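Local coordinates for putative uncharacterized protein TTHB189 (Thermus thermophilus, PDB 2ZCA), which belongs to the Cse2 (CasB) family of CRISPR-associated proteins and probably takes part in type I-E CRISPR defence against viruses and plasmids, at residues Ala22-Phe27 and Leu71-His76; Phe33-Tyr38 and His62-Ala67; Trp87-Gly92 and Val119-Gly124; Leu132-Arg137 and Gln146-Arg151. One frame throughout, in Å; residues are numbered along the deposited sequence.

Contact 1. Residues Ala22-Phe27 and Leu71-His76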
loop_
_atom_site.group_PDB
_atom_site.type_symbol
_atom_site.label_atom_id
_atom_site.label_comp_id
_atom_site.label_asym_id
_atom_site.label_seq_id
_atom_site.Cartn_x
_atom_site.Cartn_y
_atom_site.Cartn_z
ATOM N N ALA A 22 10.371 -10.686 -13.090
ATOM C CA ALA A 22 9.616 -11.800 -12.534
ATOM C C ALA A 22 8.904 -11.387 -11.243
ATOM O O ALA A 22 7.778 -11.809 -10.986
ATOM C CB ALA A 22 10.550 -12.980 -12.261
ATOM N N ALA A 23 9.571 -10.570 -10.432
ATOM C CA ALA A 23 8.989 -10.112 -9.176
ATOM C C ALA A 23 7.763 -9.244 -9.448
ATOM O O ALA A 23 6.703 -9.452 -8.854
ATOM C CB ALA A 23 10.022 -9.328 -8.371
ATOM N N ARG A 24 7.911 -8.272 -10.345
ATOM C CA ARG A 24 6.802 -7.389 -10.683
ATOM C C ARG A 24 5.641 -8.207 -11.230
ATOM O O ARG A 24 4.487 -7.944 -10.910
ATOM C CB ARG A 24 7.218 -6.347 -11.728
ATOM C CG ARG A 24 6.107 -5.340 -12.052
ATOM C CD ARG A 24 6.463 -4.449 -13.237
ATOM N NE ARG A 24 5.560 -3.303 -13.363
ATOM C CZ ARG A 24 4.279 -3.377 -13.715
ATOM N NH1 ARG A 24 3.719 -4.547 -13.987
ATOM N NH2 ARG A 24 3.551 -2.270 -13.796
ATOM N N ALA A 25 5.951 -9.198 -12.063
ATOM C CA ALA A 25 4.918 -10.042 -12.643
ATOM C C ALA A 25 4.129 -10.747 -11.545
ATOM O O ALA A 25 2.900 -10.829 -11.608
ATOM C CB ALA A 25 5.545 -11.071 -13.587
ATOM N N ALA A 26 4.834 -11.248 -10.532
ATOM C CA ALA A 26 4.174 -11.942 -9.432
ATOM C C ALA A 26 3.383 -10.964 -8.567
ATOM O O ALA A 26 2.241 -11.240 -8.200
ATOM C CB ALA A 26 5.201 -12.679 -8.581
ATOM N N PHE A 27 3.994 -9.829 -8.239
ATOM C CA PHE A 27 3.318 -8.830 -7.420
ATOM C C PHE A 27 2.087 -8.280 -8.135
ATOM O O PHE A 27 1.018 -8.139 -7.536
ATOM C CB PHE A 27 4.254 -7.660 -7.082
ATOM C CG PHE A 27 5.381 -8.014 -6.148
ATOM C CD1 PHE A 27 5.251 -9.045 -5.223
ATOM C CD2 PHE A 27 6.559 -7.271 -6.157
ATOM C CE1 PHE A 27 6.280 -9.329 -4.318
ATOM C CE2 PHE A 27 7.592 -7.545 -5.256
ATOM C CZ PHE A 27 7.451 -8.576 -4.336
ATOM N N LEU A 71 2.049 -2.179 -9.151
ATOM C CA LEU A 71 1.013 -1.563 -9.974
ATOM C C LEU A 71 1.464 -0.182 -10.445
ATOM O O LEU A 71 1.195 0.222 -11.584
ATOM C CB LEU A 71 -0.295 -1.436 -9.181
ATOM C CG LEU A 71 -1.451 -0.686 -9.857
ATOM C CD1 LEU A 71 -1.913 -1.454 -11.090
ATOM C CD2 LEU A 71 -2.605 -0.513 -8.874
ATOM N N LYS A 72 2.157 0.534 -9.561
ATOM C CA LYS A 72 2.656 1.871 -9.862
ATOM C C LYS A 72 4.086 1.821 -10.396
ATOM O O LYS A 72 4.776 2.842 -10.473
ATOM C CB LYS A 72 2.588 2.749 -8.603
ATOM C CG LYS A 72 1.178 3.222 -8.253
ATOM C CD LYS A 72 0.725 4.329 -9.206
ATOM C CE LYS A 72 -0.701 4.788 -8.913
ATOM N NZ LYS A 72 -1.120 5.907 -9.804
ATOM N N ASP A 73 4.522 0.622 -10.765
ATOM C CA ASP A 73 5.862 0.412 -11.307
ATOM C C ASP A 73 6.958 0.981 -10.405
ATOM O O ASP A 73 7.954 1.530 -10.882
ATOM C CB ASP A 73 5.952 1.030 -12.707
ATOM C CG ASP A 73 7.053 0.414 -13.544
ATOM O OD1 ASP A 73 7.083 -0.832 -13.652
ATOM O OD2 ASP A 73 7.881 1.171 -14.097
ATOM N N GLY A 74 6.760 0.851 -9.095
ATOM C CA GLY A 74 7.736 1.331 -8.132
ATOM C C GLY A 74 7.920 2.835 -8.027
ATOM O O GLY A 74 8.935 3.301 -7.513
ATOM N N ASP A 75 6.948 3.605 -8.502
ATOM C CA ASP A 75 7.065 5.058 -8.434
ATOM C C ASP A 75 6.770 5.581 -7.031
ATOM O O ASP A 75 5.674 6.065 -6.741
ATOM C CB ASP A 75 6.135 5.719 -9.457
ATOM C CG ASP A 75 6.312 7.231 -9.515
ATOM O OD1 ASP A 75 7.393 7.726 -9.128
ATOM O OD2 ASP A 75 5.378 7.923 -9.965
ATOM N N HIS A 76 7.765 5.475 -6.161
ATOM C CA HIS A 76 7.632 5.944 -4.788
ATOM C C HIS A 76 7.938 7.436 -4.711
ATOM O O HIS A 76 9.015 7.880 -5.108
ATOM C CB HIS A 76 8.578 5.165 -3.872
ATOM C CG HIS A 76 8.693 5.743 -2.496
ATOM N ND1 HIS A 76 9.763 6.516 -2.100
ATOM C CD2 HIS A 76 7.849 5.697 -1.438
ATOM C CE1 HIS A 76 9.575 6.923 -0.857
ATOM N NE2 HIS A 76 8.421 6.439 -0.432
#
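The guanidinium of Arg-24 meets the carboxylate of Asp-73 near its own plane, at the NE edge, while the carbonyl oxygen of Leu-71 approaches the same group obliquely from farther off, 4.1 Å from Arg-24 NH2. Asp-73 owes its position to a Schellman motif that closes helix 56-71: its N-H returns to Ala-70 O and that of Gly-74 to Tyr-69 O, with Asp-73 itself as the C-prime residue at positive phi. A type I' beta turn from Lys-72 to Asp-75 runs through the same residues, so the carboxylate stands on a tightly folded chain reversal just past the helix end.

From helix 20-29 the arginine reaches across with a long, straight arm. CG lies anti to the backbone N (chi1 -176°) and the chain stays extended as far as NE, enough to reach Asp-73, whose CA is 7.9 Å from Arg-24 CA. The two side chains cross at about a right angle, and with the guanidinium and carboxylate planes turned 51° apart, one nitrogen meets one oxygen. Arg-24 also packs on Ala-70 of helix 56-71, while Asp-73 O takes a hydrogen bond from Gln-15, tying the turn to helix 3-15. The bridge itself is a single bond at the surface: Arg-24 NE donates to the anti lone pair of Asp-73 OD1 over 2.9 Å.

Contact 2. Residues Phe33-Tyr38 and His62-Ala67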
loop_
_atom_site.group_PDB
_atom_site.type_symbol
_atom_site.label_atom_id
_atom_site.label_comp_id
_atom_site.label_asym_id
_atom_site.label_seq_id
_atom_site.Cartn_x
_atom_site.Cartn_y
_atom_site.Cartn_z
ATOM N N PHE A 33 -5.810 -11.705 -6.219
ATOM C CA PHE A 33 -6.082 -12.572 -5.073
ATOM C C PHE A 33 -5.906 -11.851 -3.742
ATOM O O PHE A 33 -5.305 -10.777 -3.675
ATOM C CB PHE A 33 -5.137 -13.781 -5.088
ATOM C CG PHE A 33 -5.051 -14.473 -6.414
ATOM C CD1 PHE A 33 -4.352 -13.899 -7.470
ATOM C CD2 PHE A 33 -5.681 -15.697 -6.613
ATOM C CE1 PHE A 33 -4.283 -14.531 -8.710
ATOM C CE2 PHE A 33 -5.617 -16.338 -7.851
ATOM C CZ PHE A 33 -4.917 -15.753 -8.899
ATOM N N PRO A 34 -6.423 -12.443 -2.655
ATOM C CA PRO A 34 -6.276 -11.800 -1.348
ATOM C C PRO A 34 -4.784 -11.695 -1.037
ATOM O O PRO A 34 -4.001 -12.573 -1.409
ATOM C CB PRO A 34 -6.988 -12.765 -0.402
ATOM C CG PRO A 34 -8.017 -13.433 -1.300
ATOM C CD PRO A 34 -7.211 -13.684 -2.548
ATOM N N PRO A 35 -4.368 -10.613 -0.362
ATOM C CA PRO A 35 -2.960 -10.419 -0.013
ATOM C C PRO A 35 -2.412 -11.621 0.748
ATOM O O PRO A 35 -3.049 -12.116 1.676
ATOM C CB PRO A 35 -2.992 -9.163 0.858
ATOM C CG PRO A 35 -4.156 -8.403 0.305
ATOM C CD PRO A 35 -5.188 -9.478 0.095
ATOM N N GLY A 36 -1.233 -12.081 0.348
ATOM C CA GLY A 36 -0.617 -13.212 1.019
ATOM C C GLY A 36 -1.176 -14.555 0.603
ATOM O O GLY A 36 -0.824 -15.580 1.187
ATOM N N ALA A 37 -2.038 -14.560 -0.408
ATOM C CA ALA A 37 -2.636 -15.802 -0.881
ATOM C C ALA A 37 -2.253 -16.135 -2.321
ATOM O O ALA A 37 -2.966 -16.872 -2.995
ATOM C CB ALA A 37 -4.155 -15.731 -0.747
ATOM N N TYR A 38 -1.138 -15.582 -2.796
ATOM C CA TYR A 38 -0.673 -15.849 -4.157
ATOM C C TYR A 38 0.733 -16.449 -4.027
ATOM O O TYR A 38 1.703 -15.740 -3.761
ATOM C CB TYR A 38 -0.638 -14.555 -4.987
ATOM C CG TYR A 38 -0.303 -14.789 -6.445
ATOM C CD1 TYR A 38 -1.149 -15.539 -7.263
ATOM C CD2 TYR A 38 0.888 -14.312 -6.994
ATOM C CE1 TYR A 38 -0.812 -15.814 -8.592
ATOM C CE2 TYR A 38 1.232 -14.581 -8.323
ATOM C CZ TYR A 38 0.377 -15.334 -9.111
ATOM O OH TYR A 38 0.716 -15.612 -10.418
ATOM N N HIS A 62 2.282 -6.341 4.090
ATOM C CA HIS A 62 3.473 -6.274 3.247
ATOM C C HIS A 62 3.172 -6.756 1.829
ATOM O O HIS A 62 3.605 -6.143 0.850
ATOM C CB HIS A 62 4.610 -7.119 3.833
ATOM C CG HIS A 62 5.255 -6.521 5.044
ATOM N ND1 HIS A 62 4.658 -6.519 6.286
ATOM C CD2 HIS A 62 6.465 -5.934 5.210
ATOM C CE1 HIS A 62 5.472 -5.963 7.165
ATOM N NE2 HIS A 62 6.577 -5.600 6.538
ATOM N N TYR A 63 2.441 -7.862 1.715
ATOM C CA TYR A 63 2.104 -8.390 0.395
ATOM C C TYR A 63 1.262 -7.407 -0.405
ATOM O O TYR A 63 1.462 -7.250 -1.610
ATOM C CB TYR A 63 1.352 -9.717 0.520
ATOM C CG TYR A 63 2.263 -10.910 0.723
ATOM C CD1 TYR A 63 2.969 -11.459 -0.347
ATOM C CD2 TYR A 63 2.447 -11.461 1.988
ATOM C CE1 TYR A 63 3.840 -12.529 -0.162
ATOM C CE2 TYR A 63 3.315 -12.527 2.184
ATOM C CZ TYR A 63 4.009 -13.054 1.103
ATOM O OH TYR A 63 4.880 -14.100 1.298
ATOM N N LEU A 64 0.318 -6.746 0.257
ATOM C CA LEU A 64 -0.531 -5.798 -0.454
ATOM C C LEU A 64 0.271 -4.591 -0.932
ATOM O O LEU A 64 0.088 -4.127 -2.057
ATOM C CB LEU A 64 -1.705 -5.347 0.432
ATOM C CG LEU A 64 -2.673 -4.318 -0.175
ATOM C CD1 LEU A 64 -3.238 -4.831 -1.490
ATOM C CD2 LEU A 64 -3.803 -4.041 0.810
ATOM N N VAL A 65 1.165 -4.084 -0.085
ATOM C CA VAL A 65 1.982 -2.937 -0.468
ATOM C C VAL A 65 2.919 -3.288 -1.624
ATOM O O VAL A 65 3.139 -2.473 -2.513
ATOM C CB VAL A 65 2.790 -2.395 0.731
ATOM C CG1 VAL A 65 3.806 -1.358 0.261
ATOM C CG2 VAL A 65 1.835 -1.760 1.741
ATOM N N ALA A 66 3.472 -4.498 -1.618
ATOM C CA ALA A 66 4.347 -4.913 -2.709
ATOM C C ALA A 66 3.534 -4.929 -4.007
ATOM O O ALA A 66 4.025 -4.526 -5.061
ATOM C CB ALA A 66 4.922 -6.309 -2.435
ATOM N N ALA A 67 2.293 -5.403 -3.922
ATOM C CA ALA A 67 1.426 -5.472 -5.095
ATOM C C ALA A 67 1.096 -4.077 -5.621
ATOM O O ALA A 67 1.119 -3.837 -6.830
ATOM C CB ALA A 67 0.139 -6.219 -4.757
#
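Tyr-63, Pro-35 and Gly-36 carry most of this contact, with Leu-64 beside them. The loop between helix 20-29 and helix 42-49 makes a type II beta turn from Pro-34 to Ala-37, and the two central residues of that turn, Pro-35 and Gly-36, are the ones pressed against helix 56-71. The backbones come close, with Pro-35 CA only 5.2 Å from Leu-64 CA.

Gly-36 lies over one face of the Tyr-63 ring. Its CA is 4.0 Å from the ring centroid and 25° off the normal, a CH-pi contact displaced toward the rim, on the CG and CD2 side. The base of the tyrosine is engaged as well, since Gly-36 N comes to 3.5 Å from Tyr-63 CB. With CG anti to the carbonyl carbon (chi1 -82°), the ring of Tyr-63 swings to the flank of the helix where the glycine passes across it. The phenol leads on to helix 42-49, where its OH is hydrogen-bonded to Glu-46 and the ring packs on Met-42, Val-45 and Leu-49.

Pro-35 covers the neighbouring position. Its ring lies alongside the Leu-64 side chain, both pointing the same way, with Pro-35 CG 3.9 Å from Leu-64 CB and slightly farther from Leu-64 CD1. Beyond this, Leu-64 also touches Leu-135 of helix 128-136.

The segments meet through van der Waals contacts, the backbone of Gly-36 included, and the CH-pi contact, so what joins turn to helix is shape and the burial of largely apolar surface; the polar end of Tyr-63 is satisfied by Glu-46 elsewhere.

Contact 3. Residues Trp87-Gly92 and Val119-Gly124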
loop_
_atom_site.group_PDB
_atom_site.type_symbol
_atom_site.label_atom_id
_atom_site.label_comp_id
_atom_site.label_asym_id
_atom_site.label_seq_id
_atom_site.Cartn_x
_atom_site.Cartn_y
_atom_site.Cartn_z
ATOM N N TRP A 87 -6.857 13.602 -2.719
ATOM C CA TRP A 87 -7.397 14.958 -2.720
ATOM C C TRP A 87 -7.158 15.595 -4.088
ATOM O O TRP A 87 -8.045 16.239 -4.650
ATOM C CB TRP A 87 -6.727 15.824 -1.648
ATOM C CG TRP A 87 -7.240 17.231 -1.661
ATOM C CD1 TRP A 87 -8.379 17.694 -1.069
ATOM C CD2 TRP A 87 -6.679 18.339 -2.371
ATOM N NE1 TRP A 87 -8.565 19.021 -1.371
ATOM C CE2 TRP A 87 -7.536 19.443 -2.169
ATOM C CE3 TRP A 87 -5.535 18.507 -3.163
ATOM C CZ2 TRP A 87 -7.287 20.700 -2.733
ATOM C CZ3 TRP A 87 -5.287 19.757 -3.724
ATOM C CH2 TRP A 87 -6.161 20.836 -3.504
ATOM N N GLU A 88 -5.957 15.411 -4.625
ATOM C CA GLU A 88 -5.615 15.981 -5.920
ATOM C C GLU A 88 -6.517 15.415 -7.004
ATOM O O GLU A 88 -6.959 16.137 -7.896
ATOM C CB GLU A 88 -4.138 15.710 -6.239
ATOM C CG GLU A 88 -3.200 16.386 -5.251
ATOM C CD GLU A 88 -1.733 16.154 -5.545
ATOM O OE1 GLU A 88 -0.894 16.745 -4.831
ATOM O OE2 GLU A 88 -1.414 15.391 -6.480
ATOM N N LYS A 89 -6.803 14.122 -6.909
ATOM C CA LYS A 89 -7.665 13.454 -7.874
ATOM C C LYS A 89 -9.105 13.953 -7.739
ATOM O O LYS A 89 -9.825 14.068 -8.727
ATOM C CB LYS A 89 -7.623 11.939 -7.645
ATOM C CG LYS A 89 -8.508 11.125 -8.581
ATOM C CD LYS A 89 -7.999 11.160 -10.010
ATOM C CE LYS A 89 -8.833 10.259 -10.908
ATOM N NZ LYS A 89 -8.361 10.289 -12.319
ATOM N N ALA A 90 -9.513 14.262 -6.512
ATOM C CA ALA A 90 -10.876 14.725 -6.247
ATOM C C ALA A 90 -11.202 16.112 -6.800
ATOM O O ALA A 90 -12.376 16.454 -6.976
ATOM C CB ALA A 90 -11.148 14.696 -4.745
ATOM N N GLN A 91 -10.177 16.917 -7.058
ATOM C CA GLN A 91 -10.403 18.256 -7.586
ATOM C C GLN A 91 -11.055 18.173 -8.958
ATOM O O GLN A 91 -11.813 19.060 -9.351
ATOM C CB GLN A 91 -9.083 19.027 -7.666
ATOM C CG GLN A 91 -8.377 19.139 -6.325
ATOM C CD GLN A 91 -9.314 19.590 -5.216
ATOM O OE1 GLN A 91 -9.813 20.718 -5.227
ATOM N NE2 GLN A 91 -9.568 18.703 -4.256
ATOM N N GLY A 92 -10.767 17.092 -9.676
ATOM C CA GLY A 92 -11.342 16.900 -10.994
ATOM C C GLY A 92 -12.554 15.988 -10.957
ATOM O O GLY A 92 -13.245 15.822 -11.964
ATOM N N VAL A 119 -5.493 3.304 -4.977
ATOM C CA VAL A 119 -4.187 3.485 -5.596
ATOM C C VAL A 119 -4.348 3.504 -7.116
ATOM O O VAL A 119 -3.702 4.289 -7.807
ATOM C CB VAL A 119 -3.208 2.353 -5.172
ATOM C CG1 VAL A 119 -1.902 2.459 -5.942
ATOM C CG2 VAL A 119 -2.928 2.455 -3.683
ATOM N N ALA A 120 -5.224 2.649 -7.637
ATOM C CA ALA A 120 -5.450 2.587 -9.079
ATOM C C ALA A 120 -6.146 3.851 -9.580
ATOM O O ALA A 120 -6.040 4.215 -10.752
ATOM C CB ALA A 120 -6.291 1.359 -9.422
ATOM N N LEU A 121 -6.855 4.519 -8.679
ATOM C CA LEU A 121 -7.595 5.724 -9.019
ATOM C C LEU A 121 -6.726 6.977 -9.122
ATOM O O LEU A 121 -6.944 7.817 -9.997
ATOM C CB LEU A 121 -8.694 5.952 -7.976
ATOM C CG LEU A 121 -9.683 7.096 -8.200
ATOM C CD1 LEU A 121 -10.438 6.887 -9.506
ATOM C CD2 LEU A 121 -10.653 7.144 -7.028
ATOM N N VAL A 122 -5.742 7.110 -8.238
ATOM C CA VAL A 122 -4.896 8.298 -8.259
ATOM C C VAL A 122 -3.892 8.331 -9.400
ATOM O O VAL A 122 -3.542 7.298 -9.976
ATOM C CB VAL A 122 -4.126 8.482 -6.928
ATOM C CG1 VAL A 122 -5.108 8.483 -5.759
ATOM C CG2 VAL A 122 -3.081 7.392 -6.762
ATOM N N GLU A 123 -3.441 9.536 -9.731
ATOM C CA GLU A 123 -2.466 9.721 -10.792
ATOM C C GLU A 123 -1.087 9.854 -10.147
ATOM O O GLU A 123 -0.948 10.463 -9.085
ATOM C CB GLU A 123 -2.771 10.997 -11.585
ATOM C CG GLU A 123 -4.251 11.264 -11.874
ATOM C CD GLU A 123 -4.858 10.302 -12.879
ATOM O OE1 GLU A 123 -5.401 9.254 -12.467
ATOM O OE2 GLU A 123 -4.789 10.597 -14.092
ATOM N N GLY A 124 -0.074 9.274 -10.782
ATOM C CA GLY A 124 1.278 9.383 -10.265
ATOM C C GLY A 124 1.668 8.536 -9.069
ATOM O O GLY A 124 0.902 7.693 -8.598
#
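Lys-89 reaches from helix 82-90 to Leu-121 and Glu-123, around the end of helix 111-121. Two residues before it comes Trp-87, turned to another side of its helix, where its ring meets Tyr-153 edge-to-face. Glu-88 follows and pairs with Arg-80 in a salt bridge; Arg-80 also donates to the carbonyl of Glu-123, so it links both sides of the contact.

At Lys-89 the segments approach most closely, Lys-89 CA lying 5.9 Å from Val-122 CA. The side chain leaves with CG anti to the backbone N, then bends at chi2 (68°) and runs straight to its end. That bend lays its carbons past the carbonyl of Leu-121, with Lys-89 CE 3.2 Å from Leu-121 O. The same CE packs against the leucine, 4.0 Å from Leu-121 CD1. In this all-helical fold the lysine packs where helix 111-121 ends: Val-122 is where the chain first departs from helical geometry, and its side chain turns in on Leu-82, Ala-85 and Leu-86 of helix 82-90. Val-96 of helix 96-104 touches both Lys-89 and Leu-121.

The ammonium group goes on to Glu-123, whose chain is also bent at chi2. Lys-89 NZ sits 3.1 Å from Glu-123 OE1, a salt bridge with a weak hydrogen bond, at the surface. Further along, the Gln-91 side chain folds back on Trp-87: Gln-91 NE2 donates to Trp-87 O at 2.9 Å, above the carbonyl plane, and lies over one face of the Trp-87 ring.

Contact 4. Residues Leu132-Arg137 and Gln146-Arg151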
loop_
_atom_site.group_PDB
_atom_site.type_symbol
_atom_site.label_atom_id
_atom_site.label_comp_id
_atom_site.label_asym_id
_atom_site.label_seq_id
_atom_site.Cartn_x
_atom_site.Cartn_y
_atom_site.Cartn_z
ATOM N N LEU A 132 2.746 1.541 4.039
ATOM C CA LEU A 132 2.875 0.317 4.826
ATOM C C LEU A 132 2.790 0.614 6.324
ATOM O O LEU A 132 2.102 -0.090 7.058
ATOM C CB LEU A 132 4.194 -0.403 4.523
ATOM C CG LEU A 132 4.437 -1.654 5.376
ATOM C CD1 LEU A 132 3.301 -2.652 5.162
ATOM C CD2 LEU A 132 5.777 -2.278 5.018
ATOM N N ASP A 133 3.487 1.648 6.782
ATOM C CA ASP A 133 3.435 1.978 8.201
ATOM C C ASP A 133 1.998 2.223 8.633
ATOM O O ASP A 133 1.601 1.855 9.743
ATOM C CB ASP A 133 4.283 3.217 8.515
ATOM C CG ASP A 133 5.771 2.937 8.454
ATOM O OD1 ASP A 133 6.190 1.854 8.908
ATOM O OD2 ASP A 133 6.523 3.805 7.968
ATOM N N ASP A 134 1.218 2.847 7.755
ATOM C CA ASP A 134 -0.175 3.135 8.064
ATOM C C ASP A 134 -1.046 1.879 8.036
ATOM O O ASP A 134 -1.861 1.665 8.929
ATOM C CB ASP A 134 -0.736 4.180 7.095
ATOM C CG ASP A 134 -0.142 5.557 7.315
ATOM O OD1 ASP A 134 0.423 5.789 8.407
ATOM O OD2 ASP A 134 -0.256 6.409 6.404
ATOM N N LEU A 135 -0.869 1.045 7.017
ATOM C CA LEU A 135 -1.660 -0.177 6.909
ATOM C C LEU A 135 -1.393 -1.096 8.107
ATOM O O LEU A 135 -2.298 -1.758 8.617
ATOM C CB LEU A 135 -1.329 -0.895 5.593
ATOM C CG LEU A 135 -2.181 -2.115 5.224
ATOM C CD1 LEU A 135 -3.662 -1.744 5.216
ATOM C CD2 LEU A 135 -1.749 -2.632 3.858
ATOM N N LEU A 136 -0.147 -1.129 8.560
ATOM C CA LEU A 136 0.215 -1.957 9.703
ATOM C C LEU A 136 -0.522 -1.541 10.977
ATOM O O LEU A 136 -0.760 -2.363 11.860
ATOM C CB LEU A 136 1.724 -1.886 9.944
ATOM C CG LEU A 136 2.600 -2.676 8.971
ATOM C CD1 LEU A 136 4.067 -2.293 9.147
ATOM C CD2 LEU A 136 2.401 -4.164 9.226
ATOM N N ARG A 137 -0.896 -0.268 11.064
ATOM C CA ARG A 137 -1.580 0.246 12.249
ATOM C C ARG A 137 -3.050 0.563 11.975
ATOM O O ARG A 137 -3.723 1.191 12.788
ATOM C CB ARG A 137 -0.873 1.514 12.729
ATOM C CG ARG A 137 0.606 1.316 13.057
ATOM C CD ARG A 137 1.288 2.652 13.305
ATOM N NE ARG A 137 1.365 3.468 12.093
ATOM C CZ ARG A 137 1.674 4.762 12.084
ATOM N NH1 ARG A 137 1.931 5.389 13.226
ATOM N NH2 ARG A 137 1.721 5.433 10.936
ATOM N N GLN A 146 -6.497 6.632 10.399
ATOM C CA GLN A 146 -7.625 7.145 9.627
ATOM C C GLN A 146 -7.843 8.632 9.872
ATOM O O GLN A 146 -8.112 9.391 8.937
ATOM C CB GLN A 146 -8.900 6.370 9.962
ATOM C CG GLN A 146 -8.896 4.936 9.451
ATOM C CD GLN A 146 -8.204 3.953 10.385
ATOM O OE1 GLN A 146 -7.415 4.335 11.246
ATOM N NE2 GLN A 146 -8.499 2.669 10.203
ATOM N N ALA A 147 -7.730 9.049 11.128
ATOM C CA ALA A 147 -7.909 10.460 11.452
ATOM C C ALA A 147 -6.807 11.294 10.804
ATOM O O ALA A 147 -7.058 12.403 10.336
ATOM C CB ALA A 147 -7.901 10.662 12.964
ATOM N N ARG A 148 -5.587 10.759 10.768
ATOM C CA ARG A 148 -4.472 11.490 10.171
ATOM C C ARG A 148 -4.643 11.589 8.657
ATOM O O ARG A 148 -4.260 12.592 8.049
ATOM C CB ARG A 148 -3.133 10.819 10.492
ATOM C CG ARG A 148 -1.946 11.782 10.429
ATOM C CD ARG A 148 -0.623 11.049 10.254
ATOM N NE ARG A 148 -0.454 10.591 8.878
ATOM C CZ ARG A 148 -0.242 9.326 8.527
ATOM N NH1 ARG A 148 -0.100 9.010 7.245
ATOM N NH2 ARG A 148 -0.175 8.381 9.455
ATOM N N TRP A 149 -5.210 10.553 8.045
ATOM C CA TRP A 149 -5.434 10.588 6.604
ATOM C C TRP A 149 -6.430 11.705 6.315
ATOM O O TRP A 149 -6.277 12.460 5.354
ATOM C CB TRP A 149 -5.981 9.245 6.110
ATOM C CG TRP A 149 -4.908 8.229 5.865
ATOM C CD1 TRP A 149 -3.720 8.113 6.529
ATOM C CD2 TRP A 149 -4.938 7.165 4.907
ATOM N NE1 TRP A 149 -3.006 7.040 6.043
ATOM C CE2 TRP A 149 -3.731 6.441 5.047
ATOM C CE3 TRP A 149 -5.867 6.751 3.944
ATOM C CZ2 TRP A 149 -3.428 5.324 4.258
ATOM C CZ3 TRP A 149 -5.565 5.639 3.157
ATOM C CH2 TRP A 149 -4.354 4.941 3.322
ATOM N N ALA A 150 -7.451 11.811 7.158
ATOM C CA ALA A 150 -8.452 12.852 6.988
ATOM C C ALA A 150 -7.772 14.215 7.091
ATOM O O ALA A 150 -8.094 15.134 6.339
ATOM C CB ALA A 150 -9.540 12.718 8.047
ATOM N N ARG A 151 -6.823 14.332 8.018
ATOM C CA ARG A 151 -6.076 15.574 8.217
ATOM C C ARG A 151 -5.264 15.917 6.964
ATOM O O ARG A 151 -5.215 17.070 6.535
ATOM C CB ARG A 151 -5.119 15.433 9.406
ATOM C CG ARG A 151 -4.407 16.727 9.809
ATOM C CD ARG A 151 -3.331 16.467 10.864
ATOM N NE ARG A 151 -2.150 15.824 10.288
ATOM C CZ ARG A 151 -1.202 15.217 10.999
ATOM N NH1 ARG A 151 -1.291 15.162 12.320
ATOM N NH2 ARG A 151 -0.160 14.669 10.386
HETATM O O HOH W 1 -5.375 3.504 13.033
#
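Asp-134 is gripped by Arg-148 and Trp-149, and this is the tight part of the contact. Arg-148 comes end-on with two nitrogens, NH1 to Asp-134 OD2 at 2.7 Å and NH2 to Asp-134 OD1 at 2.9 Å, although the two planes are 38° apart. The indole adds a third bond: Trp-149 NE1 donates, nearly in its ring plane, to Asp-134 OD2 at 2.8 Å, from the same face of the carboxylate as Arg-148 NH1. Three bonds fix the rotation of this buried carboxylate and would probably favour its charged form.

The outer side is looser. Arg-137, exposed and bent at chi3 (-67°), folds back so that its NE donates to Asp-133 O and its NH2 makes a weak bond to Asp-134 OD1, completing a salt-bridge network in which one aspartate draws two arginines together. Elsewhere between the segments a water donates to Arg-137 O and Gln-146 OE1.

Arg-148 NE has a second anionic partner in Glu-152, a turn farther along helix 144-155. Trp-149 continues inward to Leu-115 of helix 111-121, which Leu-135 also touches, while Leu-132 carries helix 128-136 onto helices 56-71 and 3-15.

The four contacts tie together a chain whose regular structure is all helix, and helix 56-71 is the element that relates most of them. Contact 2 lies on it, contact 1 follows at its C-terminal end, and contact 4 reaches it through packing of Leu-132, Leu-135 and Leu-136. In sequence, contact 2 falls within the span that contact 1 closes; contacts 3 and 4 come afterwards, on consecutive helices 111-121 and 128-136, without touching. Centres of contacts 1 and 2 are 12 Å apart and the two touch. Contacts 1 and 3, 19 Å apart, are joined by Lys-72 NZ, which probably bonds to Val-122 O and Gly-124 O. Those bonds and the packing of helix 128-136 on helix 56-71 join the earlier and later parts of the chain.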